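Local structure of dUTPase (Streptococcus mutans, 3H6X) at residues 11-16 with 47-52; 36-39 with 45-48. The protein probably hydrolyses dUTP to dUMP and diphosphate. All coordinates share one frame; numbering follows the deposited sequence.

Overall arrangement
Both contacts lie on strand 45-49 and share Leu47 and Val48, with centres 12 Å apart. Contact 1 brings Tyr13, from the loop after strand 6-9, against Pro49 and Gly51; contact 2 brings Thr38 against Val46 and Val48, and the carbonyl of Glu39 near Val46. They meet where Tyr13 OH lies 3.5 Å from Glu36 OE1, and Pro49 CG lies 3.8 Å from Glu36 CG, both plain packing. The touching residues join parts of one jelly-roll, while Leu47, between them on the strand, faces the second subunit. In trimeric dUTPases the active sites form between subunits; neither contact is described here as part of one.

Contact 1 of 2, residues 11-16 with 47-52; sequences TDYTDE and LVPTGV
Tyr13 reaches Gly51 because its ring carbon CG stands anti to its own carbonyl carbon and beside the backbone N (chi1 -67°), and because the second torsion, -86°, turns the ring plane nearly square to the plane of CA, CB and CG. The ring then extends along 47-52 in the direction of Pro49, with its CD2 side brought nearer to the glycine than its CD1 side. CD2 makes the closest approach, 3.7 Å to Gly51 CA. Neighbouring CE2 is 4.1 Å from the same Gly51 CA, whereas CD1 stands back at 4.9 Å from it. The methylene thus meets the CG, CD2 and CE2 part of the ring obliquely, and the two backbones come near enough for Tyr13 CA and Gly51 CA to lie 5.9 Å apart. Farther out the phenol ends beside the proline, with Tyr13 OH 4.2 Å from Pro49 CB, a loose van der Waals touch. Gly51 has a positive phi, 78°, a backbone shape readily adopted by a glycine, and it presents its bare CA to the aromatic side chain. The contact is van der Waals packing over a small area, about 121 Å² counting both sides. The backbone of Gly51 is held independently of the ring: its N donates to His98 NE2, and it also pairs with Ile10, just before segment 11-16. Tyr13 packs in addition on Ala35 and Glu36. Its loop, running from strand 6-9 toward strand 30-33 of the jelly-roll, thus lies against the turn between strands 45-49 and 52-55, and Pro49 beside it bears on Phe100 of strand 100-105 and Thr38 of strand 38-40.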
loop_
_atom_site.group_PDB
_atom_site.type_symbol
_atom_site.label_atom_id
_atom_site.label_comp_id
_atom_site.label_asym_id
_atom_site.label_seq_id
_atom_site.Cartn_x
_atom_site.Cartn_y
_atom_site.Cartn_z
ATOM N N THR B 11 -23.559 -1.537 15.097
ATOM C CA THR B 11 -24.706 -2.030 15.832
ATOM C C THR B 11 -25.037 -3.502 15.530
ATOM O O THR B 11 -25.597 -4.186 16.377
ATOM C CB THR B 11 -25.914 -1.083 15.715
ATOM O OG1 THR B 11 -26.210 -0.870 14.346
ATOM C CG2 THR B 11 -25.600 0.254 16.359
ATOM N N ASP B 12 -24.657 -3.988 14.348
ATOM C CA ASP B 12 -24.988 -5.346 13.920
ATOM C C ASP B 12 -24.187 -6.436 14.638
ATOM O O ASP B 12 -24.506 -7.621 14.525
ATOM C CB ASP B 12 -24.784 -5.529 12.418
ATOM C CG ASP B 12 -25.928 -4.968 11.597
ATOM O OD1 ASP B 12 -27.010 -4.689 12.174
ATOM O OD2 ASP B 12 -25.730 -4.833 10.371
ATOM N N TYR B 13 -23.135 -6.044 15.350
ATOM C CA TYR B 13 -22.265 -7.009 16.031
ATOM C C TYR B 13 -22.053 -6.618 17.484
ATOM O O TYR B 13 -21.969 -5.418 17.824
ATOM C CB TYR B 13 -20.920 -7.162 15.299
ATOM C CG TYR B 13 -21.042 -7.797 13.937
ATOM C CD1 TYR B 13 -21.050 -9.190 13.783
ATOM C CD2 TYR B 13 -21.195 -7.016 12.798
ATOM C CE1 TYR B 13 -21.190 -9.757 12.540
ATOM C CE2 TYR B 13 -21.334 -7.591 11.555
ATOM C CZ TYR B 13 -21.327 -8.957 11.426
ATOM O OH TYR B 13 -21.470 -9.518 10.186
ATOM N N THR B 14 -21.946 -7.621 18.349
ATOM C CA THR B 14 -21.781 -7.365 19.766
ATOM C C THR B 14 -20.584 -8.093 20.386
ATOM O O THR B 14 -20.302 -7.889 21.564
ATOM C CB THR B 14 -23.035 -7.743 20.580
ATOM O OG1 THR B 14 -23.341 -9.129 20.394
ATOM C CG2 THR B 14 -24.215 -6.886 20.148
ATOM N N ASP B 15 -19.880 -8.909 19.612
ATOM C CA ASP B 15 -18.741 -9.670 20.135
ATOM C C ASP B 15 -17.530 -8.766 20.300
ATOM O O ASP B 15 -16.910 -8.364 19.316
ATOM C CB ASP B 15 -18.394 -10.839 19.208
ATOM C CG ASP B 15 -17.312 -11.746 19.782
ATOM O OD1 ASP B 15 -16.733 -11.391 20.838
ATOM O OD2 ASP B 15 -17.048 -12.817 19.181
ATOM N N GLU B 16 -17.169 -8.475 21.551
ATOM C CA GLU B 16 -16.074 -7.533 21.793
ATOM C C GLU B 16 -14.702 -8.098 21.400
ATOM O O GLU B 16 -13.709 -7.351 21.308
ATOM C CB GLU B 16 -16.117 -6.985 23.218
ATOM C CG GLU B 16 -17.348 -6.072 23.380
ATOM C CD GLU B 16 -17.427 -5.396 24.724
ATOM O OE1 GLU B 16 -17.196 -6.074 25.748
ATOM O OE2 GLU B 16 -17.742 -4.180 24.761
ATOM N N LEU B 47 -16.148 -8.988 -0.286
ATOM C CA LEU B 47 -16.019 -7.989 0.769
ATOM C C LEU B 47 -16.223 -8.688 2.112
ATOM O O LEU B 47 -17.327 -9.157 2.417
ATOM C CB LEU B 47 -17.057 -6.886 0.561
ATOM C CG LEU B 47 -16.782 -5.951 -0.620
ATOM C CD1 LEU B 47 -17.996 -5.091 -0.930
ATOM C CD2 LEU B 47 -15.582 -5.061 -0.365
ATOM N N VAL B 48 -15.160 -8.780 2.908
ATOM C CA VAL B 48 -15.223 -9.524 4.161
ATOM C C VAL B 48 -15.544 -8.528 5.293
ATOM O O VAL B 48 -14.790 -7.582 5.505
ATOM C CB VAL B 48 -13.882 -10.220 4.415
ATOM C CG1 VAL B 48 -13.888 -11.002 5.746
ATOM C CG2 VAL B 48 -13.550 -11.139 3.225
ATOM N N PRO B 49 -16.644 -8.754 6.025
ATOM C CA PRO B 49 -16.993 -7.861 7.134
ATOM C C PRO B 49 -16.063 -8.009 8.316
ATOM O O PRO B 49 -15.608 -9.081 8.642
ATOM C CB PRO B 49 -18.394 -8.344 7.540
ATOM C CG PRO B 49 -18.384 -9.804 7.202
ATOM C CD PRO B 49 -17.559 -9.910 5.941
ATOM N N THR B 50 -15.842 -6.887 8.988
ATOM C CA THR B 50 -14.881 -6.783 10.035
ATOM C C THR B 50 -15.630 -6.478 11.358
ATOM O O THR B 50 -15.101 -6.641 12.460
ATOM C CB THR B 50 -14.020 -5.651 9.498
ATOM O OG1 THR B 50 -12.718 -6.088 9.086
ATOM C CG2 THR B 50 -14.137 -4.412 10.228
ATOM N N GLY B 51 -16.892 -6.069 11.240
ATOM C CA GLY B 51 -17.720 -5.806 12.415
ATOM C C GLY B 51 -17.464 -4.490 13.136
ATOM O O GLY B 51 -18.173 -4.155 14.095
ATOM N N VAL B 52 -16.492 -3.715 12.652
ATOM C CA VAL B 52 -16.133 -2.468 13.333
ATOM C C VAL B 52 -16.148 -1.227 12.441
ATOM O O VAL B 52 -16.098 -1.322 11.218
ATOM C CB VAL B 52 -14.744 -2.574 14.018
ATOM C CG1 VAL B 52 -14.751 -3.671 15.096
ATOM C CG2 VAL B 52 -13.633 -2.797 12.995
#

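Contact 2 of 2, residues 36-39 with 45-48; sequences ERTE and IVLV
Val46 is the first residue of 45-48 to meet the other segment, and it does so with both methyls. CG1 stands anti to the backbone N (chi1 170°) and comes to 3.7 Å from Thr38 CG2, the two side chains passing alongside one another in opposite directions. The other branch, CG2, lies 3.9 Å from Glu39 O, a methyl resting near a backbone carbonyl, so Glu39 takes part through its main chain while its CB points away. Next comes Leu47, which alternates to the other face of the strand and packs on Phe100 and Gln102 of its own chain and on Arg72 of the second subunit. Val48 does not aim its CB straight at 36-39, yet its CG2, set beside its own backbone N, lies 4.1 Å from Thr38 CG2, a looser touch than that of Val46. One threonine methyl is thus shared by two valines placed two residues apart on the strand. The hydroxyl of Thr38 is turned to its own segment: OG1 donates to Glu36 O at 2.8 Å, arriving well bent from the C=O direction and 31° out of the carbonyl plane. That bond helps fix the rotation of the side chain that points CG2 at the valines. Each strand has its backbone partner on a different neighbour, Thr38 pairing with Leu113, and Val46 and Val48 with Met103 and Ala101, so two small antiparallel sheets of the jelly-roll meet here through side chains instead of extending one another. The chemistry is mostly methyl against methyl, with one methyl beside a carbonyl oxygen; this is consistent with dispersion and partial burial of carbon at the junction, while the threonine hydroxyl is satisfied within 36-39.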
loop_
_atom_site.group_PDB
_atom_site.type_symbol
_atom_site.label_atom_id
_atom_site.label_comp_id
_atom_site.label_asym_id
_atom_site.label_seq_id
_atom_site.Cartn_x
_atom_site.Cartn_y
_atom_site.Cartn_z
ATOM N N GLU B 36 -17.877 -12.617 10.636
ATOM C CA GLU B 36 -18.719 -13.797 10.504
ATOM C C GLU B 36 -18.123 -14.705 9.458
ATOM O O GLU B 36 -17.423 -14.248 8.549
ATOM C CB GLU B 36 -20.129 -13.407 10.079
ATOM C CG GLU B 36 -20.188 -12.821 8.703
ATOM C CD GLU B 36 -21.612 -12.521 8.251
ATOM O OE1 GLU B 36 -22.550 -12.632 9.087
ATOM O OE2 GLU B 36 -21.774 -12.163 7.054
ATOM N N ARG B 37 -18.406 -15.996 9.564
ATOM C CA ARG B 37 -17.829 -16.934 8.612
ATOM C C ARG B 37 -18.071 -16.470 7.175
ATOM O O ARG B 37 -19.201 -16.136 6.787
ATOM C CB ARG B 37 -18.396 -18.343 8.828
ATOM C CG ARG B 37 -17.850 -19.359 7.832
ATOM C CD ARG B 37 -18.531 -20.723 7.942
ATOM N NE ARG B 37 -17.843 -21.598 8.880
ATOM C CZ ARG B 37 -18.406 -22.113 9.973
ATOM N NH1 ARG B 37 -19.677 -21.840 10.269
ATOM N NH2 ARG B 37 -17.701 -22.904 10.779
ATOM N N THR B 38 -17.005 -16.442 6.381
ATOM C CA THR B 38 -17.083 -15.909 5.028
ATOM C C THR B 38 -16.347 -16.818 4.050
ATOM O O THR B 38 -15.160 -17.109 4.223
ATOM C CB THR B 38 -16.475 -14.481 4.958
ATOM O OG1 THR B 38 -17.209 -13.596 5.812
ATOM C CG2 THR B 38 -16.521 -13.940 3.545
ATOM N N GLU B 39 -17.070 -17.290 3.040
ATOM C CA GLU B 39 -16.476 -18.131 1.999
ATOM C C GLU B 39 -16.065 -17.297 0.788
ATOM O O GLU B 39 -16.789 -16.387 0.363
ATOM C CB GLU B 39 -17.493 -19.169 1.521
ATOM C CG GLU B 39 -17.638 -20.371 2.419
ATOM C CD GLU B 39 -18.647 -21.357 1.856
ATOM O OE1 GLU B 39 -19.794 -20.936 1.587
ATOM O OE2 GLU B 39 -18.291 -22.538 1.660
ATOM N N ILE B 45 -13.640 -12.245 -5.772
ATOM C CA ILE B 45 -13.420 -11.120 -4.865
ATOM C C ILE B 45 -14.639 -10.991 -3.949
ATOM O O ILE B 45 -15.777 -10.932 -4.434
ATOM C CB ILE B 45 -13.255 -9.802 -5.619
ATOM C CG1 ILE B 45 -12.024 -9.834 -6.533
ATOM C CG2 ILE B 45 -13.125 -8.633 -4.616
ATOM C CD1 ILE B 45 -11.949 -8.668 -7.482
ATOM N N VAL B 46 -14.398 -10.963 -2.641
ATOM C CA VAL B 46 -15.468 -10.866 -1.639
ATOM C C VAL B 46 -15.139 -9.787 -0.620
ATOM O O VAL B 46 -13.999 -9.674 -0.172
ATOM C CB VAL B 46 -15.661 -12.204 -0.886
ATOM C CG1 VAL B 46 -16.590 -12.051 0.331
ATOM C CG2 VAL B 46 -16.198 -13.267 -1.850
ATOM N N LEU B 47 -16.148 -8.988 -0.286
ATOM C CA LEU B 47 -16.019 -7.989 0.769
ATOM C C LEU B 47 -16.223 -8.688 2.112
ATOM O O LEU B 47 -17.327 -9.157 2.417
ATOM C CB LEU B 47 -17.057 -6.886 0.561
ATOM C CG LEU B 47 -16.782 -5.951 -0.620
ATOM C CD1 LEU B 47 -17.996 -5.091 -0.930
ATOM C CD2 LEU B 47 -15.582 -5.061 -0.365
ATOM N N VAL B 48 -15.160 -8.780 2.908
ATOM C CA VAL B 48 -15.223 -9.524 4.161
ATOM C C VAL B 48 -15.544 -8.528 5.293
ATOM O O VAL B 48 -14.790 -7.582 5.505
ATOM C CB VAL B 48 -13.882 -10.220 4.415
ATOM C CG1 VAL B 48 -13.888 -11.002 5.746
ATOM C CG2 VAL B 48 -13.550 -11.139 3.225
#